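Local coordinates for periplasmic binding protein (Sulfurospirillum deleyianum, PDB 4PAG) that probably captures a solute in the periplasm for an ABC transporter, and in this crystal holds a bound histidine, at residues A[173-178]-A[229-234]; A[220-225]-A[245-250]. All blocks are in the same frame, centred on the assembly; numbering follows the deposited sequence.

Interaction 1: A[173-178]-A[229-234]; sequences VYYAEG and VIIVQN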
loop_
_atom_site.group_PDB
_atom_site.type_symbol
_atom_site.label_atom_id
_atom_site.label_comp_id
_atom_site.label_asym_id
_atom_site.label_seq_id
_atom_site.Cartn_x
_atom_site.Cartn_y
_atom_site.Cartn_z
ATOM N N VAL A 173 -8.444 -8.821 -15.145
ATOM C CA VAL A 173 -7.102 -8.872 -14.587
ATOM C C VAL A 173 -6.978 -9.984 -13.534
ATOM O O VAL A 173 -7.881 -10.202 -12.715
ATOM C CB VAL A 173 -6.661 -7.479 -14.035
ATOM C CG1 VAL A 173 -7.635 -6.930 -13.005
ATOM C CG2 VAL A 173 -5.258 -7.532 -13.445
ATOM N N TYR A 174 -5.851 -10.693 -13.588
ATOM C CA TYR A 174 -5.483 -11.691 -12.605
ATOM C C TYR A 174 -4.293 -11.170 -11.814
ATOM O O TYR A 174 -3.281 -10.773 -12.385
ATOM C CB TYR A 174 -5.123 -13.019 -13.280
ATOM C CG TYR A 174 -4.647 -14.074 -12.310
ATOM C CD1 TYR A 174 -5.507 -14.589 -11.347
ATOM C CD2 TYR A 174 -3.336 -14.537 -12.331
ATOM C CE1 TYR A 174 -5.079 -15.540 -10.442
ATOM C CE2 TYR A 174 -2.895 -15.495 -11.427
ATOM C CZ TYR A 174 -3.778 -15.991 -10.487
ATOM O OH TYR A 174 -3.377 -16.937 -9.589
ATOM N N TYR A 175 -4.428 -11.161 -10.493
ATOM C CA TYR A 175 -3.351 -10.745 -9.602
ATOM C C TYR A 175 -2.572 -11.985 -9.190
ATOM O O TYR A 175 -3.061 -12.802 -8.414
ATOM C CB TYR A 175 -3.946 -10.033 -8.385
ATOM C CG TYR A 175 -2.957 -9.489 -7.375
ATOM C CD1 TYR A 175 -1.688 -9.052 -7.749
ATOM C CD2 TYR A 175 -3.313 -9.391 -6.037
ATOM C CE1 TYR A 175 -0.798 -8.541 -6.811
ATOM C CE2 TYR A 175 -2.438 -8.886 -5.096
ATOM C CZ TYR A 175 -1.180 -8.467 -5.478
ATOM O OH TYR A 175 -0.318 -7.978 -4.514
ATOM N N ALA A 176 -1.372 -12.142 -9.742
ATOM C CA ALA A 176 -0.601 -13.366 -9.544
ATOM C C ALA A 176 0.367 -13.189 -8.395
ATOM O O ALA A 176 1.317 -12.425 -8.487
ATOM C CB ALA A 176 0.146 -13.740 -10.811
ATOM N N GLU A 177 0.123 -13.914 -7.311
ATOM C CA GLU A 177 0.956 -13.835 -6.126
ATOM C C GLU A 177 1.701 -15.142 -5.918
ATOM O O GLU A 177 1.375 -16.159 -6.535
ATOM C CB GLU A 177 0.086 -13.517 -4.916
ATOM C CG GLU A 177 -0.550 -12.140 -4.976
ATOM C CD GLU A 177 -1.412 -11.878 -3.759
ATOM O OE1 GLU A 177 -2.460 -12.563 -3.648
ATOM O OE2 GLU A 177 -1.036 -11.014 -2.925
ATOM N N GLY A 178 2.722 -15.092 -5.065
ATOM C CA GLY A 178 3.553 -16.243 -4.770
ATOM C C GLY A 178 4.563 -16.562 -5.856
ATOM O O GLY A 178 4.542 -15.998 -6.951
ATOM N N VAL A 229 -4.978 -8.987 -18.663
ATOM C CA VAL A 229 -3.745 -8.496 -18.064
ATOM C C VAL A 229 -3.423 -9.303 -16.804
ATOM O O VAL A 229 -4.320 -9.669 -16.039
ATOM C CB VAL A 229 -3.847 -6.996 -17.715
ATOM C CG1 VAL A 229 -2.654 -6.541 -16.889
ATOM C CG2 VAL A 229 -3.946 -6.143 -18.980
ATOM N N ILE A 230 -2.139 -9.569 -16.594
ATOM C CA ILE A 230 -1.684 -10.209 -15.371
ATOM C C ILE A 230 -0.729 -9.275 -14.633
ATOM O O ILE A 230 0.257 -8.796 -15.191
ATOM C CB ILE A 230 -1.022 -11.575 -15.630
ATOM C CG1 ILE A 230 -2.036 -12.561 -16.223
ATOM C CG2 ILE A 230 -0.426 -12.111 -14.330
ATOM C CD1 ILE A 230 -1.429 -13.830 -16.789
ATOM N N ILE A 231 -1.050 -9.005 -13.373
ATOM C CA ILE A 231 -0.202 -8.202 -12.504
ATOM C C ILE A 231 0.496 -9.149 -11.537
ATOM O O ILE A 231 -0.165 -9.910 -10.829
ATOM C CB ILE A 231 -1.038 -7.164 -11.723
ATOM C CG1 ILE A 231 -1.788 -6.223 -12.679
ATOM C CG2 ILE A 231 -0.159 -6.359 -10.773
ATOM C CD1 ILE A 231 -0.912 -5.406 -13.606
ATOM N N VAL A 232 1.826 -9.076 -11.506
ATOM C CA VAL A 232 2.681 -10.039 -10.818
ATOM C C VAL A 232 3.453 -9.386 -9.666
ATOM O O VAL A 232 4.061 -8.327 -9.830
ATOM C CB VAL A 232 3.708 -10.633 -11.810
ATOM C CG1 VAL A 232 4.681 -11.556 -11.093
ATOM C CG2 VAL A 232 2.998 -11.353 -12.961
ATOM N N GLN A 233 3.451 -10.033 -8.507
ATOM C CA GLN A 233 4.165 -9.508 -7.339
ATOM C C GLN A 233 5.612 -10.032 -7.308
ATOM O O GLN A 233 6.558 -9.269 -7.115
ATOM C CB GLN A 233 3.380 -9.889 -6.074
ATOM C CG GLN A 233 3.374 -8.935 -4.887
ATOM C CD GLN A 233 3.483 -7.452 -5.211
ATOM O OE1 GLN A 233 4.569 -6.960 -5.436
ATOM N NE2 GLN A 233 2.371 -6.725 -5.141
ATOM N N ASN A 234 5.796 -11.324 -7.536
ATOM C CA ASN A 234 7.100 -11.952 -7.302
ATOM C C ASN A 234 7.973 -12.006 -8.566
ATOM O O ASN A 234 7.548 -12.516 -9.612
ATOM C CB ASN A 234 6.912 -13.339 -6.671
ATOM C CG ASN A 234 6.383 -13.263 -5.228
ATOM O OD1 ASN A 234 5.869 -12.227 -4.787
ATOM N ND2 ASN A 234 6.521 -14.360 -4.487
HETATM O O HOH W 1 3.913 -13.497 -8.136
HETATM O O HOH W 2 3.297 -12.600 -3.943
#
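Y175 and Q233 meet at the phenol oxygen: the side-chain amide of Q233 gives its NE2 hydrogen to Y175 OH over 3.0 Å in an almost straight bond (177°). The oxygen lies in the plane of that amide, while NE2 arrives at the edge of the tyrosine ring, and the two flat groups stand nearly perpendicular, 88° apart. A bent Q233 chain (chi2 31°) brings the amide round to this edge. Further partners fix both ends, as Y175 OH also bonds D270 and Q233 OE1 takes a hydrogen from N267. On the sheet, I231 is the bridge partner of Y175, on the face that also carries V173 and V229. Its CG1 rests 3.8 Å from CG2 of V173, and its carbonyl oxygen accepts the A176 amide at 2.8 Å. The same oxygen lies 3.5 Å from Y175 CD1, close to the plane of the ring. The pairing illustrates the regular parallel ladder at the heart of an alpha/beta sheet: strands 172-176 and 229-232 are its two inner strands, running nearly parallel, and Y174 O receives the I231 amide at 3.0 Å. On the opposite face A176 CB packs against CG2 of I230, and F237 of helix 235-243 covers A176 and V232. Past the strands the two segments are joined by water: one molecule donates to A176 O and G178 O and accepts from N234 N, while a second accepts from G178 N and donates to N234 OD1. N234 sits at the N-cap position of helix 235-243, but its ND2 turns to D179. The side chain of Q233 lies about 6 Å from the bound histidine, which places this end of the sheet beside the ligand pocket, where P235 and K263 are found; K263 also bonds Q233 O.

Interaction 2: A[220-225]-A[245-250]; sequences EQIILY and KKWAVL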
loop_
_atom_site.group_PDB
_atom_site.type_symbol
_atom_site.label_atom_id
_atom_site.label_comp_id
_atom_site.label_asym_id
_atom_site.label_seq_id
_atom_site.Cartn_x
_atom_site.Cartn_y
_atom_site.Cartn_z
ATOM N N GLU A 220 -5.162 -24.552 -13.995
ATOM C CA GLU A 220 -6.311 -24.840 -14.839
ATOM C C GLU A 220 -7.405 -23.774 -14.662
ATOM O O GLU A 220 -8.055 -23.365 -15.623
ATOM C CB GLU A 220 -6.816 -26.260 -14.543
ATOM C CG GLU A 220 -5.862 -27.375 -15.013
ATOM C CD GLU A 220 -4.517 -27.471 -14.256
ATOM O OE1 GLU A 220 -4.438 -27.148 -13.034
ATOM O OE2 GLU A 220 -3.518 -27.894 -14.896
ATOM N N GLN A 221 -7.564 -23.294 -13.433
ATOM C CA GLN A 221 -8.499 -22.218 -13.121
ATOM C C GLN A 221 -8.098 -20.874 -13.749
ATOM O O GLN A 221 -8.950 -20.116 -14.214
ATOM C CB GLN A 221 -8.609 -22.053 -11.607
ATOM C CG GLN A 221 -9.701 -21.085 -11.187
ATOM C CD GLN A 221 -11.064 -21.568 -11.624
ATOM O OE1 GLN A 221 -11.475 -22.652 -11.248
ATOM N NE2 GLN A 221 -11.759 -20.780 -12.429
ATOM N N ILE A 222 -6.804 -20.577 -13.749
ATOM C CA ILE A 222 -6.300 -19.338 -14.364
ATOM C C ILE A 222 -6.581 -19.342 -15.870
ATOM O O ILE A 222 -7.009 -18.333 -16.432
ATOM C CB ILE A 222 -4.798 -19.137 -14.090
ATOM C CG1 ILE A 222 -4.561 -18.973 -12.584
ATOM C CG2 ILE A 222 -4.267 -17.926 -14.856
ATOM C CD1 ILE A 222 -3.127 -19.183 -12.141
ATOM N N ILE A 223 -6.360 -20.486 -16.512
ATOM C CA ILE A 223 -6.725 -20.646 -17.924
ATOM C C ILE A 223 -8.205 -20.339 -18.141
ATOM O O ILE A 223 -8.554 -19.614 -19.079
ATOM C CB ILE A 223 -6.408 -22.060 -18.448
ATOM C CG1 ILE A 223 -4.900 -22.283 -18.496
ATOM C CG2 ILE A 223 -7.023 -22.275 -19.832
ATOM C CD1 ILE A 223 -4.507 -23.709 -18.832
ATOM N N LEU A 224 -9.071 -20.878 -17.283
ATOM C CA LEU A 224 -10.513 -20.624 -17.392
ATOM C C LEU A 224 -10.834 -19.146 -17.249
ATOM O O LEU A 224 -11.659 -18.622 -17.990
ATOM C CB LEU A 224 -11.313 -21.422 -16.355
ATOM C CG LEU A 224 -11.403 -22.922 -16.601
ATOM C CD1 LEU A 224 -11.985 -23.623 -15.382
ATOM C CD2 LEU A 224 -12.231 -23.226 -17.849
ATOM N N TYR A 225 -10.170 -18.479 -16.304
ATOM C CA TYR A 225 -10.397 -17.061 -16.070
ATOM C C TYR A 225 -10.011 -16.185 -17.275
ATOM O O TYR A 225 -10.586 -15.114 -17.465
ATOM C CB TYR A 225 -9.663 -16.588 -14.803
ATOM C CG TYR A 225 -10.281 -16.990 -13.463
ATOM C CD1 TYR A 225 -11.657 -17.186 -13.315
ATOM C CD2 TYR A 225 -9.482 -17.101 -12.318
ATOM C CE1 TYR A 225 -12.210 -17.523 -12.084
ATOM C CE2 TYR A 225 -10.028 -17.430 -11.077
ATOM C CZ TYR A 225 -11.388 -17.643 -10.966
ATOM O OH TYR A 225 -11.942 -17.969 -9.741
ATOM N N LYS A 245 6.976 -23.028 -21.022
ATOM C CA LYS A 245 6.094 -23.128 -22.195
ATOM C C LYS A 245 4.585 -23.160 -21.868
ATOM O O LYS A 245 3.766 -22.606 -22.608
ATOM C CB LYS A 245 6.491 -24.379 -23.005
ATOM C CG LYS A 245 5.753 -24.574 -24.321
ATOM C CD LYS A 245 6.265 -23.644 -25.410
ATOM C CE LYS A 245 5.238 -23.438 -26.515
ATOM N NZ LYS A 245 4.671 -24.709 -27.054
ATOM N N LYS A 246 4.209 -23.808 -20.772
ATOM C CA LYS A 246 2.787 -24.020 -20.474
ATOM C C LYS A 246 2.006 -22.713 -20.281
ATOM O O LYS A 246 0.810 -22.661 -20.547
ATOM C CB LYS A 246 2.616 -24.893 -19.233
ATOM C CG LYS A 246 2.829 -24.143 -17.930
ATOM C CD LYS A 246 2.836 -25.100 -16.766
ATOM C CE LYS A 246 2.464 -24.410 -15.471
ATOM N NZ LYS A 246 2.072 -25.446 -14.486
ATOM N N TRP A 247 2.675 -21.657 -19.827
ATOM C CA TRP A 247 1.989 -20.377 -19.631
ATOM C C TRP A 247 1.649 -19.664 -20.939
ATOM O O TRP A 247 0.834 -18.755 -20.946
ATOM C CB TRP A 247 2.806 -19.460 -18.733
ATOM C CG TRP A 247 2.943 -20.004 -17.367
ATOM C CD1 TRP A 247 3.957 -20.777 -16.896
ATOM C CD2 TRP A 247 2.019 -19.850 -16.289
ATOM N NE1 TRP A 247 3.735 -21.103 -15.585
ATOM C CE2 TRP A 247 2.550 -20.546 -15.185
ATOM C CE3 TRP A 247 0.801 -19.181 -16.145
ATOM C CZ2 TRP A 247 1.902 -20.606 -13.962
ATOM C CZ3 TRP A 247 0.157 -19.235 -14.920
ATOM C CH2 TRP A 247 0.717 -19.934 -13.841
ATOM N N ALA A 248 2.262 -20.080 -22.040
ATOM C CA ALA A 248 1.976 -19.489 -23.348
ATOM C C ALA A 248 0.551 -19.769 -23.839
ATOM O O ALA A 248 0.120 -19.180 -24.817
ATOM C CB ALA A 248 2.991 -19.976 -24.374
ATOM N N VAL A 249 -0.172 -20.676 -23.185
ATOM C CA VAL A 249 -1.601 -20.858 -23.471
ATOM C C VAL A 249 -2.416 -19.584 -23.205
ATOM O O VAL A 249 -3.457 -19.369 -23.817
ATOM C CB VAL A 249 -2.201 -22.050 -22.683
ATOM C CG1 VAL A 249 -2.176 -21.817 -21.175
ATOM C CG2 VAL A 249 -3.620 -22.308 -23.128
ATOM N N LEU A 250 -1.938 -18.743 -22.294
ATOM C CA LEU A 250 -2.668 -17.543 -21.901
ATOM C C LEU A 250 -2.481 -16.406 -22.902
ATOM O O LEU A 250 -1.351 -16.082 -23.279
ATOM C CB LEU A 250 -2.193 -17.082 -20.527
ATOM C CG LEU A 250 -2.437 -18.040 -19.358
ATOM C CD1 LEU A 250 -1.808 -17.490 -18.090
ATOM C CD2 LEU A 250 -3.921 -18.279 -19.135
#
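Helix 219-225 meets the 3-10 turn 245-249 and the N-cap residue L250 that follows it through neighbouring isoleucines, I222 and I223. L250 reaches between the two: its CD1 approaches CG2 of I222 at 4.1 Å, while CD2 comes within 3.9 Å of the I223 CA, against the helix backbone itself. With CG anti to its own carbonyl carbon (chi1 -63°), L250 sends both methyls toward the helix. I223 runs across V249 at about a right angle, and its CD1 meets V249 CG1 at 3.8 Å near the protein surface. The turn and L250 lie within the beta-alpha-beta crossover from strand 229-232 to strand 258-260, between helices 235-243 and 251-254, so the contact fastens the outer part of that connection to the helix preceding the first of these strands. Deeper in, CD1 of I222 touches the indole of W247 at its edge, 4.3 Å from CH2. F219 and F237 both meet the tryptophan edge-to-face, and L182 packs on I222 and W247 alike. The L250 amide bonds W247 O at 3.1 Å, tying the residue after the turn back to it.

How the interactions relate
Followed from the N terminus, of the four segments the chain reaches 173-178 first, then 220-225 and 229-234, and 245-250 last. Interaction 1 closes a loop of 50 intervening residues, and interaction 2 one of 19. The segments alternate, so the loops cross instead of nesting: helix 219-225 lies inside the first loop, and its partner comes after that loop has closed. Interaction 1 joins two inner strands of the parallel sheet, whereas interaction 2 ties together connections at its periphery. Their centres are 13 Å apart, and they touch directly where Y174 OH packs on I222 CD1 and I230 CD1 on L250 CD1.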